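Local structure of cysteine synthase (Fusobacterium nucleatum subsp. nucleatum strain ATCC 25586, 5XEM) at residues D66-E71 with N89-I94; N8-L13 with C85-Y90; N23-F28 with F261-L266; E31-L36 with G289-V294. The protein probably catalyses the pyridoxal 5'-phosphate-dependent formation of L-cysteine from O-acetyl-L-serine and hydrogen sulfide, is a hydrogen sulfide-producing enzyme, and probably forms L-lanthionine by beta-replacement. All blocks are in the same frame, centred on the assembly; numbering follows the deposited sequence. Where two conformers were deposited one is given.

Overall arrangement
Contacts 1 and 4 are buried pairings of parallel strands, one in each of the two sheets, and lie on opposite sides of the chain's centre, about 37 Å apart between centres. Regular backbone bonds carry both, with a salt bridge added at the start of contact 4. Contacts 2 and 3 are surface contacts beside the second subunit, and their chemistry is opposite: apolar contact with no hydrogen bond across it in 8-13 with 85-90, a carboxylate held by backbone amides in 23-28 with 261-266. Contact 2 shares N89 and Y90 with contact 1, where C85 packs on I69. Contacts 3 and 4 touch through I265 with L36 and T27 with I32.

Contact 1 of 4, residues D66-E71 with N89-I94; sequences DTVIIE and NYKLKI. With ACT (acetate ion), chain E.
T67 and K91 are joined through a water, which donates to T67 O and accepts from K91 N, so the two segments are bridged before they close up as strands. At V68 the methyl CG2 rests on the extended side chain of K91, 3.8 Å from its CD, while CG1, anti to the backbone N (chi1 179°), reaches CG of K93. Direct pairing begins at I69, whose N gives a nearly straight bond to K91 O (2.8 Å) and whose O receives K93 N, also at 2.8 Å. On the I69 side of the sheet its CG2 meets L92 CD1 at 3.7 Å, and CG1 lies by Y90 CB. I70 turns to the other side, against helix 123-136, and its CA-H points at K93 O. The same oxygen accepts a longer bond from E71 N (3.2 Å). I94 CD1 packs on E71 CB at 3.7 Å, while the E71 carboxylate leads off to the backbone amides of N145 and Q146. An acetate ion, probably from the crystallisation liquor, accepts from L92 N. With helix 76-88 connecting them, strands 68-72 and 92-97 form a beta-alpha-beta unit of the four-stranded parallel sheet.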
loop_
_atom_site.group_PDB
_atom_site.type_symbol
_atom_site.label_atom_id
_atom_site.label_comp_id
_atom_site.label_asym_id
_atom_site.label_seq_id
_atom_site.Cartn_x
_atom_site.Cartn_y
_atom_site.Cartn_z
ATOM N N ASP A 66 -22.962 -5.767 -18.980
ATOM C CA ASP A 66 -22.252 -6.730 -19.813
ATOM C C ASP A 66 -21.206 -6.092 -20.758
ATOM O O ASP A 66 -20.712 -6.750 -21.645
ATOM C CB ASP A 66 -23.238 -7.593 -20.612
ATOM C CG ASP A 66 -24.178 -6.780 -21.485
ATOM O OD1 ASP A 66 -24.440 -5.598 -21.160
ATOM O OD2 ASP A 66 -24.668 -7.332 -22.489
ATOM N N THR A 67 -20.872 -4.822 -20.547
ATOM C CA THR A 67 -19.853 -4.141 -21.360
ATOM C C THR A 67 -18.459 -4.550 -20.884
ATOM O O THR A 67 -18.179 -4.476 -19.683
ATOM C CB THR A 67 -19.976 -2.632 -21.201
ATOM O OG1 THR A 67 -21.294 -2.258 -21.620
ATOM C CG2 THR A 67 -18.916 -1.907 -22.037
ATOM N N VAL A 68 -17.624 -5.008 -21.815
ATOM C CA VAL A 68 -16.238 -5.361 -21.481
ATOM C C VAL A 68 -15.383 -4.092 -21.517
ATOM O O VAL A 68 -15.394 -3.364 -22.520
ATOM C CB VAL A 68 -15.691 -6.422 -22.458
ATOM C CG1 VAL A 68 -14.244 -6.772 -22.147
ATOM C CG2 VAL A 68 -16.558 -7.691 -22.378
ATOM N N ILE A 69 -14.615 -3.858 -20.456
ATOM C CA ILE A 69 -13.714 -2.724 -20.410
ATOM C C ILE A 69 -12.376 -3.244 -20.961
ATOM O O ILE A 69 -11.933 -4.314 -20.570
ATOM C CB ILE A 69 -13.532 -2.173 -18.984
ATOM C CG1 ILE A 69 -14.893 -1.966 -18.303
ATOM C CG2 ILE A 69 -12.684 -0.908 -18.996
ATOM C CD1 ILE A 69 -15.895 -1.160 -19.097
ATOM N N ILE A 70 -11.779 -2.492 -21.875
ATOM C CA ILE A 70 -10.514 -2.882 -22.530
ATOM C C ILE A 70 -9.553 -1.697 -22.501
ATOM O O ILE A 70 -9.910 -0.598 -22.929
ATOM C CB ILE A 70 -10.721 -3.325 -23.994
ATOM C CG1 ILE A 70 -11.859 -4.346 -24.138
ATOM C CG2 ILE A 70 -9.412 -3.930 -24.529
ATOM C CD1 ILE A 70 -12.319 -4.626 -25.575
ATOM N N GLU A 71 -8.335 -1.881 -21.972
ATOM C CA GLU A 71 -7.389 -0.782 -21.841
ATOM C C GLU A 71 -5.961 -1.250 -22.073
ATOM O O GLU A 71 -5.588 -2.363 -21.668
ATOM C CB GLU A 71 -7.499 -0.103 -20.440
ATOM C CG GLU A 71 -6.608 1.127 -20.223
ATOM C CD GLU A 71 -7.030 2.366 -21.024
ATOM O OE1 GLU A 71 -7.789 2.224 -22.009
ATOM O OE2 GLU A 71 -6.614 3.488 -20.647
ATOM N N ASN A 89 -18.276 -5.173 -10.654
ATOM C CA ASN A 89 -18.566 -6.397 -11.416
ATOM C C ASN A 89 -18.542 -6.225 -12.941
ATOM O O ASN A 89 -19.394 -6.777 -13.641
ATOM C CB ASN A 89 -19.919 -6.988 -10.989
ATOM C CG ASN A 89 -19.895 -7.484 -9.568
ATOM O OD1 ASN A 89 -19.017 -8.250 -9.200
ATOM N ND2 ASN A 89 -20.834 -7.022 -8.753
ATOM N N TYR A 90 -17.607 -5.435 -13.452
ATOM C CA TYR A 90 -17.402 -5.355 -14.892
ATOM C C TYR A 90 -16.274 -6.271 -15.317
ATOM O O TYR A 90 -15.243 -6.352 -14.634
ATOM C CB TYR A 90 -17.054 -3.912 -15.294
ATOM C CG TYR A 90 -18.097 -2.856 -14.988
ATOM C CD1 TYR A 90 -19.439 -3.105 -15.157
ATOM C CD2 TYR A 90 -17.718 -1.564 -14.616
ATOM C CE1 TYR A 90 -20.388 -2.128 -14.908
ATOM C CE2 TYR A 90 -18.659 -0.565 -14.373
ATOM C CZ TYR A 90 -19.999 -0.864 -14.528
ATOM O OH TYR A 90 -20.967 0.076 -14.299
ATOM N N LYS A 91 -16.425 -6.896 -16.477
ATOM C CA LYS A 91 -15.356 -7.696 -17.085
ATOM C C LYS A 91 -14.299 -6.765 -17.693
ATOM O O LYS A 91 -14.653 -5.867 -18.465
ATOM C CB LYS A 91 -15.937 -8.595 -18.148
ATOM C CG LYS A 91 -14.957 -9.482 -18.889
ATOM C CD LYS A 91 -15.711 -10.360 -19.876
ATOM C CE LYS A 91 -14.806 -11.040 -20.892
ATOM N NZ LYS A 91 -15.558 -12.018 -21.722
ATOM N N LEU A 92 -13.024 -6.978 -17.338
ATOM C CA LEU A 92 -11.906 -6.124 -17.750
ATOM C C LEU A 92 -10.884 -6.992 -18.500
ATOM O O LEU A 92 -10.584 -8.122 -18.061
ATOM C CB LEU A 92 -11.234 -5.502 -16.509
ATOM C CG LEU A 92 -9.981 -4.626 -16.752
ATOM C CD1 LEU A 92 -10.327 -3.371 -17.563
ATOM C CD2 LEU A 92 -9.317 -4.244 -15.423
ATOM N N LYS A 93 -10.400 -6.485 -19.629
ATOM C CA LYS A 93 -9.270 -7.040 -20.362
ATOM C C LYS A 93 -8.222 -5.944 -20.469
ATOM O O LYS A 93 -8.546 -4.804 -20.787
ATOM C CB LYS A 93 -9.689 -7.512 -21.759
ATOM C CG LYS A 93 -10.743 -8.600 -21.793
ATOM C CD LYS A 93 -10.923 -9.122 -23.208
ATOM C CE LYS A 93 -11.963 -10.227 -23.236
ATOM N NZ LYS A 93 -11.845 -11.092 -24.454
ATOM N N ILE A 94 -6.969 -6.286 -20.161
ATOM C CA ILE A 94 -5.886 -5.342 -20.184
ATOM C C ILE A 94 -4.793 -5.843 -21.134
ATOM O O ILE A 94 -4.516 -7.040 -21.195
ATOM C CB ILE A 94 -5.314 -5.153 -18.766
ATOM C CG1 ILE A 94 -6.321 -4.398 -17.883
ATOM C CG2 ILE A 94 -3.950 -4.501 -18.826
ATOM C CD1 ILE A 94 -6.520 -2.960 -18.249
HETATM C C ACT E . -12.546 -8.585 -13.923
HETATM O O ACT E . -13.052 -9.523 -13.232
HETATM O OXT ACT E . -12.308 -8.776 -15.144
HETATM C CH3 ACT E . -12.240 -7.258 -13.262
HETATM O O HOH W 1 -18.856 -6.521 -17.853
#

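Contact 2 of 4, residues N8-L13 with C85-Y90; sequences NSVIDL and CAVKNY
V87 meets S9, V10 and I11 where the 3-10 turn of residues 10-13 lies against the last turn of helix 76-88, the connecting helix of a beta-alpha-beta unit. That helix ends in a Schellman motif: N89 has positive phi, Y90 N bonds back to C85 O, and N89 N makes a weak bond to A86 O. V87 reaches the 3-10 turn through its two methyls. Its CB lies 4.1 Å from I11 CD1, and the two branches then part. CG1, anti to the backbone N (chi1 170°), comes within 3.8 Å of I11 CD1 and sits 4.0 Å from both CB and OG of S9. CG2 takes the other direction and meets V10 CG2 at 3.6 Å, methyl against methyl. No hydrogen bond crosses between the two segments. Several polar groups of 8-13 bond within the segment: D12 OD2 accepts from S9 N on its anti side, S9 O from D12 N, and S9 OG takes a weak bond from I11 N. This folds the chain into a compact turn and presents V10 and I11 to the helix. Helix 46-60 borders the same site, with L51 touching I11 and E58 forming a salt bridge with K88. E263 of the second subunit packs on V87, bringing the dimer partner up to this surface. The extended arm of I11 ends at CD1, which touches the aliphatic part of K88 as well, 3.8 Å from CE, with the two side chains crossing at about a right angle.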
loop_
_atom_site.group_PDB
_atom_site.type_symbol
_atom_site.label_atom_id
_atom_site.label_comp_id
_atom_site.label_asym_id
_atom_site.label_seq_id
_atom_site.Cartn_x
_atom_site.Cartn_y
_atom_site.Cartn_z
ATOM N N ASN A 8 -17.786 2.702 2.202
ATOM C CA ASN A 8 -18.718 1.746 1.625
ATOM C C ASN A 8 -18.025 0.745 0.734
ATOM O O ASN A 8 -18.432 -0.421 0.683
ATOM C CB ASN A 8 -19.847 2.436 0.874
ATOM C CG ASN A 8 -21.005 2.758 1.781
ATOM O OD1 ASN A 8 -21.474 1.899 2.521
ATOM N ND2 ASN A 8 -21.461 3.988 1.737
ATOM N N SER A 9 -17.019 1.187 0.006
ATOM C CA SER A 9 -16.163 0.261 -0.725
ATOM C C SER A 9 -14.788 0.884 -0.849
ATOM O O SER A 9 -14.566 2.049 -0.479
ATOM C CB SER A 9 -16.718 -0.014 -2.123
ATOM O OG SER A 9 -16.469 1.122 -2.953
ATOM N N VAL A 10 -13.860 0.108 -1.392
ATOM C CA VAL A 10 -12.505 0.646 -1.617
ATOM C C VAL A 10 -12.503 1.874 -2.541
ATOM O O VAL A 10 -11.593 2.703 -2.500
ATOM C CB VAL A 10 -11.519 -0.433 -2.121
ATOM C CG1 VAL A 10 -11.279 -1.504 -1.040
ATOM C CG2 VAL A 10 -11.970 -1.057 -3.435
ATOM N N ILE A 11 -13.520 2.003 -3.390
ATOM C CA ILE A 11 -13.628 3.205 -4.226
ATOM C C ILE A 11 -13.619 4.472 -3.399
ATOM O O ILE A 11 -13.081 5.499 -3.822
ATOM C CB ILE A 11 -14.904 3.179 -5.109
ATOM C CG1 ILE A 11 -14.810 1.998 -6.082
ATOM C CG2 ILE A 11 -15.106 4.555 -5.793
ATOM C CD1 ILE A 11 -16.024 1.786 -6.989
ATOM N N ASP A 12 -14.195 4.417 -2.199
ATOM C CA ASP A 12 -14.238 5.604 -1.354
ATOM C C ASP A 12 -12.880 5.991 -0.755
ATOM O O ASP A 12 -12.717 7.095 -0.232
ATOM C CB ASP A 12 -15.285 5.442 -0.235
ATOM C CG ASP A 12 -16.673 5.198 -0.778
ATOM O OD1 ASP A 12 -17.174 6.025 -1.569
ATOM O OD2 ASP A 12 -17.252 4.155 -0.463
ATOM N N LEU A 13 -11.891 5.106 -0.833
ATOM C CA LEU A 13 -10.551 5.421 -0.345
ATOM C C LEU A 13 -9.654 6.146 -1.367
ATOM O O LEU A 13 -8.524 6.508 -1.050
ATOM C CB LEU A 13 -9.848 4.152 0.110
ATOM C CG LEU A 13 -10.641 3.251 1.072
ATOM C CD1 LEU A 13 -9.801 2.041 1.485
ATOM C CD2 LEU A 13 -11.141 4.044 2.255
ATOM N N CYS A 85 -13.281 -2.305 -11.277
ATOM C CA CYS A 85 -14.128 -3.285 -11.984
ATOM C C CYS A 85 -14.471 -4.478 -11.101
ATOM O O CYS A 85 -15.565 -5.053 -11.224
ATOM C CB CYS A 85 -13.477 -3.744 -13.271
ATOM S SG CYS A 85 -13.472 -2.471 -14.564
ATOM N N ALA A 86 -13.563 -4.839 -10.177
ATOM C CA ALA A 86 -13.893 -5.878 -9.228
ATOM C C ALA A 86 -15.114 -5.475 -8.372
ATOM O O ALA A 86 -16.053 -6.273 -8.254
ATOM C CB ALA A 86 -12.695 -6.234 -8.339
ATOM N N VAL A 87 -15.098 -4.260 -7.811
ATOM C CA VAL A 87 -16.189 -3.725 -6.967
ATOM C C VAL A 87 -17.497 -3.638 -7.780
ATOM O O VAL A 87 -18.592 -4.016 -7.316
ATOM C CB VAL A 87 -15.824 -2.309 -6.443
ATOM C CG1 VAL A 87 -17.016 -1.629 -5.788
ATOM C CG2 VAL A 87 -14.661 -2.379 -5.477
ATOM N N LYS A 88 -17.377 -3.119 -8.992
ATOM C CA LYS A 88 -18.545 -2.868 -9.872
ATOM C C LYS A 88 -19.012 -4.073 -10.709
ATOM O O LYS A 88 -20.025 -3.986 -11.435
ATOM C CB LYS A 88 -18.208 -1.684 -10.789
ATOM C CG LYS A 88 -18.107 -0.344 -10.070
ATOM C CD LYS A 88 -17.721 0.772 -11.035
ATOM C CE LYS A 88 -17.763 2.148 -10.355
ATOM N NZ LYS A 88 -19.159 2.657 -10.224
ATOM N N ASN A 89 -18.276 -5.173 -10.654
ATOM C CA ASN A 89 -18.566 -6.397 -11.416
ATOM C C ASN A 89 -18.542 -6.225 -12.941
ATOM O O ASN A 89 -19.394 -6.777 -13.641
ATOM C CB ASN A 89 -19.919 -6.988 -10.989
ATOM C CG ASN A 89 -19.895 -7.484 -9.568
ATOM O OD1 ASN A 89 -19.017 -8.250 -9.200
ATOM N ND2 ASN A 89 -20.834 -7.022 -8.753
ATOM N N TYR A 90 -17.607 -5.435 -13.452
ATOM C CA TYR A 90 -17.402 -5.355 -14.892
ATOM C C TYR A 90 -16.274 -6.271 -15.317
ATOM O O TYR A 90 -15.243 -6.352 -14.634
ATOM C CB TYR A 90 -17.054 -3.912 -15.294
ATOM C CG TYR A 90 -18.097 -2.856 -14.988
ATOM C CD1 TYR A 90 -19.439 -3.105 -15.157
ATOM C CD2 TYR A 90 -17.718 -1.564 -14.616
ATOM C CE1 TYR A 90 -20.388 -2.128 -14.908
ATOM C CE2 TYR A 90 -18.659 -0.565 -14.373
ATOM C CZ TYR A 90 -19.999 -0.864 -14.528
ATOM O OH TYR A 90 -20.967 0.076 -14.299
#

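Contact 3 of 4, residues N23-F28 with F261-L266; sequences NNIDTF and FKEGIL
E263 sends its carboxylate into the loop of N23, N24 and I25, where three successive backbone amides bind it. N23 N donates to E263 OE1 in an almost perfectly straight bond (3.0 Å, 178°), approaching on the syn side but 30° out of the carboxylate plane. E263 OE2 accepts two more: N24 N at 2.7 Å on its syn lone pair, and I25 N at 2.8 Å, nearly in line with the C-O bond. A water lies within hydrogen-bonding distance of E263 OE1 and accepts from N23 ND2, which has a second acceptor in N8 O of the second subunit. The side chain bends at chi2 (-73°), carrying the carboxylate round to these amides. E263 lies near the C-terminal end of helix 249-263, just before G264 with its positive phi, and the bonds tie this part of the chain to the loop between strands 19-21 and 31-36 of the mixed sheet. The carboxylate is buried, and three N-H donors would be expected to stabilise its negative charge. I25 covers its aliphatic stem, CD1 lying 3.9 Å from E263 CG, while I25 CG1 reaches K262 CB at 3.8 Å. Farther along the loop, D26 OD1 accepts from F28 N, forming an Asx turn.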
loop_
_atom_site.group_PDB
_atom_site.type_symbol
_atom_site.label_atom_id
_atom_site.label_comp_id
_atom_site.label_asym_id
_atom_site.label_seq_id
_atom_site.Cartn_x
_atom_site.Cartn_y
_atom_site.Cartn_z
ATOM N N ASN A 23 12.565 15.642 5.352
ATOM C CA ASN A 23 13.259 16.127 6.562
ATOM C C ASN A 23 14.713 15.754 6.672
ATOM O O ASN A 23 15.470 16.450 7.328
ATOM C CB ASN A 23 12.610 15.586 7.825
ATOM C CG ASN A 23 11.150 15.860 7.883
ATOM O OD1 ASN A 23 10.734 17.012 7.934
ATOM N ND2 ASN A 23 10.342 14.786 7.880
ATOM N N ASN A 24 15.095 14.629 6.086
ATOM C CA ASN A 24 16.403 14.085 6.327
ATOM C C ASN A 24 17.318 14.325 5.148
ATOM O O ASN A 24 18.486 14.670 5.346
ATOM C CB ASN A 24 16.292 12.619 6.720
ATOM C CG ASN A 24 15.487 12.427 7.996
ATOM O OD1 ASN A 24 14.743 11.446 8.155
ATOM N ND2 ASN A 24 15.639 13.369 8.928
ATOM N N ILE A 25 16.786 14.240 3.930
ATOM C CA ILE A 25 17.565 14.465 2.730
ATOM C C ILE A 25 17.771 15.961 2.539
ATOM O O ILE A 25 16.832 16.740 2.708
ATOM C CB ILE A 25 16.836 13.899 1.493
ATOM C CG1 ILE A 25 16.695 12.383 1.602
ATOM C CG2 ILE A 25 17.569 14.239 0.209
ATOM C CD1 ILE A 25 15.837 11.797 0.506
ATOM N N ASP A 26 18.984 16.372 2.166
ATOM C CA ASP A 26 19.247 17.806 1.982
ATOM C C ASP A 26 18.431 18.311 0.814
ATOM O O ASP A 26 18.527 17.768 -0.269
ATOM C CB ASP A 26 20.736 18.064 1.711
ATOM C CG ASP A 26 21.090 19.553 1.734
ATOM O OD1 ASP A 26 20.201 20.378 2.020
ATOM O OD2 ASP A 26 22.263 19.883 1.467
ATOM N N THR A 27 17.639 19.356 1.025
ATOM C CA THR A 27 16.786 19.925 -0.036
ATOM C C THR A 27 17.186 21.381 -0.416
ATOM O O THR A 27 16.420 22.124 -1.071
ATOM C CB THR A 27 15.274 19.780 0.320
ATOM O OG1 THR A 27 14.944 20.543 1.491
ATOM C CG2 THR A 27 14.931 18.284 0.572
ATOM N N PHE A 28 18.411 21.742 -0.014
ATOM C CA PHE A 28 19.096 22.958 -0.472
ATOM C C PHE A 28 18.345 24.235 -0.152
ATOM O O PHE A 28 18.222 25.128 -1.002
ATOM C CB PHE A 28 19.407 22.860 -1.967
ATOM C CG PHE A 28 20.065 21.565 -2.343
ATOM C CD1 PHE A 28 21.339 21.269 -1.884
ATOM C CD2 PHE A 28 19.386 20.614 -3.102
ATOM C CE1 PHE A 28 21.941 20.053 -2.197
ATOM C CE2 PHE A 28 19.984 19.404 -3.421
ATOM C CZ PHE A 28 21.257 19.121 -2.967
ATOM N N PHE A 261 15.544 4.713 2.350
ATOM C CA PHE A 261 16.585 4.696 3.410
ATOM C C PHE A 261 16.500 5.843 4.384
ATOM O O PHE A 261 16.693 5.648 5.581
ATOM C CB PHE A 261 17.984 4.758 2.817
ATOM C CG PHE A 261 18.447 3.503 2.133
ATOM C CD1 PHE A 261 17.842 2.272 2.338
ATOM C CD2 PHE A 261 19.542 3.568 1.259
ATOM C CE1 PHE A 261 18.315 1.131 1.704
ATOM C CE2 PHE A 261 20.022 2.427 0.616
ATOM C CZ PHE A 261 19.406 1.202 0.848
ATOM N N LYS A 262 16.296 7.052 3.878
ATOM C CA LYS A 262 16.414 8.287 4.678
ATOM C C LYS A 262 15.090 8.864 5.130
ATOM O O LYS A 262 15.037 9.535 6.158
ATOM C CB LYS A 262 17.178 9.364 3.899
ATOM C CG LYS A 262 18.520 8.930 3.349
ATOM C CD LYS A 262 19.457 8.413 4.430
ATOM C CE LYS A 262 20.846 8.126 3.855
ATOM N NZ LYS A 262 21.574 7.095 4.651
ATOM N N GLU A 263 14.010 8.601 4.396
ATOM C CA GLU A 263 12.705 9.130 4.764
ATOM C C GLU A 263 11.646 8.085 5.128
ATOM O O GLU A 263 10.531 8.461 5.552
ATOM C CB GLU A 263 12.148 10.043 3.653
ATOM C CG GLU A 263 13.071 11.159 3.191
ATOM C CD GLU A 263 13.211 12.311 4.187
ATOM O OE1 GLU A 263 12.297 12.630 4.975
ATOM O OE2 GLU A 263 14.285 12.937 4.186
ATOM N N GLY A 264 11.936 6.801 4.936
ATOM C CA GLY A 264 10.910 5.763 5.099
ATOM C C GLY A 264 9.772 5.896 4.080
ATOM O O GLY A 264 8.665 5.417 4.309
ATOM N N ILE A 265 10.060 6.487 2.914
ATOM C CA ILE A 265 9.077 6.622 1.847
ATOM C C ILE A 265 9.454 5.599 0.780
ATOM O O ILE A 265 10.543 5.680 0.191
ATOM C CB ILE A 265 9.077 8.036 1.232
ATOM C CG1 ILE A 265 8.607 9.078 2.225
ATOM C CG2 ILE A 265 8.251 8.077 -0.055
ATOM C CD1 ILE A 265 8.906 10.512 1.804
ATOM N N LEU A 266 8.553 4.659 0.525
ATOM C CA LEU A 266 8.769 3.624 -0.461
ATOM C C LEU A 266 7.936 3.985 -1.683
ATOM O O LEU A 266 6.747 3.690 -1.768
ATOM C CB LEU A 266 8.388 2.250 0.118
ATOM C CG LEU A 266 8.701 1.027 -0.754
ATOM C CD1 LEU A 266 10.165 0.656 -0.640
ATOM C CD2 LEU A 266 7.862 -0.179 -0.352
HETATM O O HOH W 2 11.354 11.970 7.542
#

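Contact 4 of 4, residues E31-L36 with G289-V294; sequences EIYVKL and GLKIVV
I292 O receives the amide of Y33 in a nearly straight bond of 2.8 Å (173°), and the CA-H of I32 points at the same oxygen from 3.4 Å. Y33 O in turn accepts from V294 N and is approached by the CA-H of V293. The pattern continues in both directions, I292 N bonding to E31 O and K35 N to V294 O, each at 2.8 Å, while E31 N reaches back to L290 O. These alternating bonds join strands 31-36 and 291-296 in parallel, the axes of the two strand segments inclined by 25°. In the mixed sheet, strand 31-36 stands between this parallel neighbour and the antiparallel strand 19-21, although some 250 residues separate the two segments in the chain. One side of the pair carries I32 and V294, whose CG2 methyls meet at 4.0 Å against helix 269-284, the helix that supplies F275 and L279 to I32 and T274 and A278 to V294. The opposite side carries E31, Y33, K291 and V293. There E31 and K291 run side by side in the same direction, and a bend at chi4 (-90°) brings K291 NZ to E31 OE1 for a salt bridge of 2.9 Å, the nitrogen lying nearly along the carboxylate C-O axis. Y33 stands next to the ion pair, its OH 3.8 Å from K291 NZ, and I292 O lies near the plane of its ring, at the edge. V293 packs on I164 of helix 151-167, and K35 sends its amino group to E163 and T17.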
loop_
_atom_site.group_PDB
_atom_site.type_symbol
_atom_site.label_atom_id
_atom_site.label_comp_id
_atom_site.label_asym_id
_atom_site.label_seq_id
_atom_site.Cartn_x
_atom_site.Cartn_y
_atom_site.Cartn_z
ATOM N N GLU A 31 11.713 23.927 0.703
ATOM C CA GLU A 31 10.908 22.855 1.297
ATOM C C GLU A 31 10.316 21.981 0.181
ATOM O O GLU A 31 9.659 22.492 -0.738
ATOM C CB GLU A 31 9.809 23.452 2.161
ATOM C CG GLU A 31 10.346 24.302 3.296
ATOM C CD GLU A 31 9.259 24.809 4.216
ATOM O OE1 GLU A 31 8.327 25.488 3.742
ATOM O OE2 GLU A 31 9.334 24.519 5.428
ATOM N N ILE A 32 10.573 20.675 0.249
ATOM C CA ILE A 32 10.003 19.730 -0.707
ATOM C C ILE A 32 8.985 18.844 0.009
ATOM O O ILE A 32 9.287 18.261 1.045
ATOM C CB ILE A 32 11.061 18.836 -1.374
ATOM C CG1 ILE A 32 12.134 19.689 -2.068
ATOM C CG2 ILE A 32 10.383 17.917 -2.401
ATOM C CD1 ILE A 32 13.183 18.898 -2.832
ATOM N N TYR A 33 7.779 18.814 -0.542
ATOM C CA TYR A 33 6.671 17.980 -0.049
ATOM C C TYR A 33 6.367 16.934 -1.112
ATOM O O TYR A 33 6.275 17.274 -2.294
ATOM C CB TYR A 33 5.425 18.831 0.151
ATOM C CG TYR A 33 5.585 19.883 1.215
ATOM C CD1 TYR A 33 5.327 19.589 2.554
ATOM C CD2 TYR A 33 5.992 21.173 0.892
ATOM C CE1 TYR A 33 5.487 20.546 3.539
ATOM C CE2 TYR A 33 6.139 22.145 1.870
ATOM C CZ TYR A 33 5.894 21.820 3.184
ATOM O OH TYR A 33 6.037 22.777 4.161
ATOM N N VAL A 34 6.195 15.682 -0.706
ATOM C CA VAL A 34 5.893 14.615 -1.650
ATOM C C VAL A 34 4.429 14.230 -1.438
ATOM O O VAL A 34 4.005 13.960 -0.318
ATOM C CB VAL A 34 6.828 13.413 -1.443
ATOM C CG1 VAL A 34 6.499 12.268 -2.396
ATOM C CG2 VAL A 34 8.290 13.847 -1.607
ATOM N N LYS A 35 3.663 14.236 -2.518
ATOM C CA LYS A 35 2.265 13.824 -2.459
ATOM C C LYS A 35 2.237 12.330 -2.775
ATOM O O LYS A 35 2.620 11.918 -3.878
ATOM C CB LYS A 35 1.411 14.618 -3.422
ATOM C CG LYS A 35 -0.080 14.293 -3.216
ATOM C CD LYS A 35 -1.013 15.356 -3.719
ATOM C CE LYS A 35 -2.475 14.992 -3.577
ATOM N NZ LYS A 35 -2.952 14.932 -2.162
ATOM N N LEU A 36 1.862 11.532 -1.784
ATOM C CA LEU A 36 2.041 10.070 -1.844
ATOM C C LEU A 36 0.836 9.386 -2.460
ATOM O O LEU A 36 -0.069 8.965 -1.758
ATOM C CB LEU A 36 2.321 9.511 -0.468
ATOM C CG LEU A 36 3.622 9.990 0.220
ATOM C CD1 LEU A 36 3.677 9.474 1.679
ATOM C CD2 LEU A 36 4.839 9.560 -0.588
ATOM N N GLY A 289 13.609 29.525 -0.128
ATOM C CA GLY A 289 12.429 29.112 0.644
ATOM C C GLY A 289 11.213 28.672 -0.177
ATOM O O GLY A 289 10.078 28.800 0.278
ATOM N N LEU A 290 11.443 28.143 -1.375
ATOM C CA LEU A 290 10.354 27.729 -2.262
ATOM C C LEU A 290 9.611 26.531 -1.672
ATOM O O LEU A 290 10.203 25.692 -0.996
ATOM C CB LEU A 290 10.876 27.336 -3.646
ATOM C CG LEU A 290 11.706 28.368 -4.406
ATOM C CD1 LEU A 290 12.365 27.717 -5.619
ATOM C CD2 LEU A 290 10.856 29.555 -4.811
ATOM N N LYS A 291 8.308 26.479 -1.888
ATOM C CA LYS A 291 7.517 25.315 -1.487
ATOM C C LYS A 291 7.323 24.518 -2.761
ATOM O O LYS A 291 6.676 24.986 -3.725
ATOM C CB LYS A 291 6.204 25.746 -0.868
ATOM C CG LYS A 291 6.381 26.400 0.502
ATOM C CD LYS A 291 5.076 26.425 1.280
ATOM C CE LYS A 291 5.159 27.265 2.549
ATOM N NZ LYS A 291 5.592 26.490 3.746
ATOM N N ILE A 292 7.939 23.340 -2.784
ATOM C CA ILE A 292 8.024 22.529 -3.999
ATOM C C ILE A 292 7.227 21.261 -3.739
ATOM O O ILE A 292 7.482 20.579 -2.748
ATOM C CB ILE A 292 9.475 22.149 -4.338
ATOM C CG1 ILE A 292 10.359 23.405 -4.462
ATOM C CG2 ILE A 292 9.525 21.309 -5.619
ATOM C CD1 ILE A 292 11.777 23.120 -4.930
ATOM N N VAL A 293 6.257 20.975 -4.599
ATOM C CA VAL A 293 5.468 19.727 -4.476
ATOM C C VAL A 293 5.870 18.771 -5.574
ATOM O O VAL A 293 5.945 19.162 -6.759
ATOM C CB VAL A 293 3.956 19.982 -4.537
ATOM C CG1 VAL A 293 3.182 18.654 -4.497
ATOM C CG2 VAL A 293 3.504 20.878 -3.380
ATOM N N VAL A 294 6.173 17.529 -5.173
ATOM C CA VAL A 294 6.524 16.454 -6.077
ATOM C C VAL A 294 5.400 15.414 -5.980
ATOM O O VAL A 294 5.045 14.988 -4.883
ATOM C CB VAL A 294 7.863 15.807 -5.662
ATOM C CG1 VAL A 294 8.122 14.472 -6.371
ATOM C CG2 VAL A 294 8.988 16.798 -5.923
#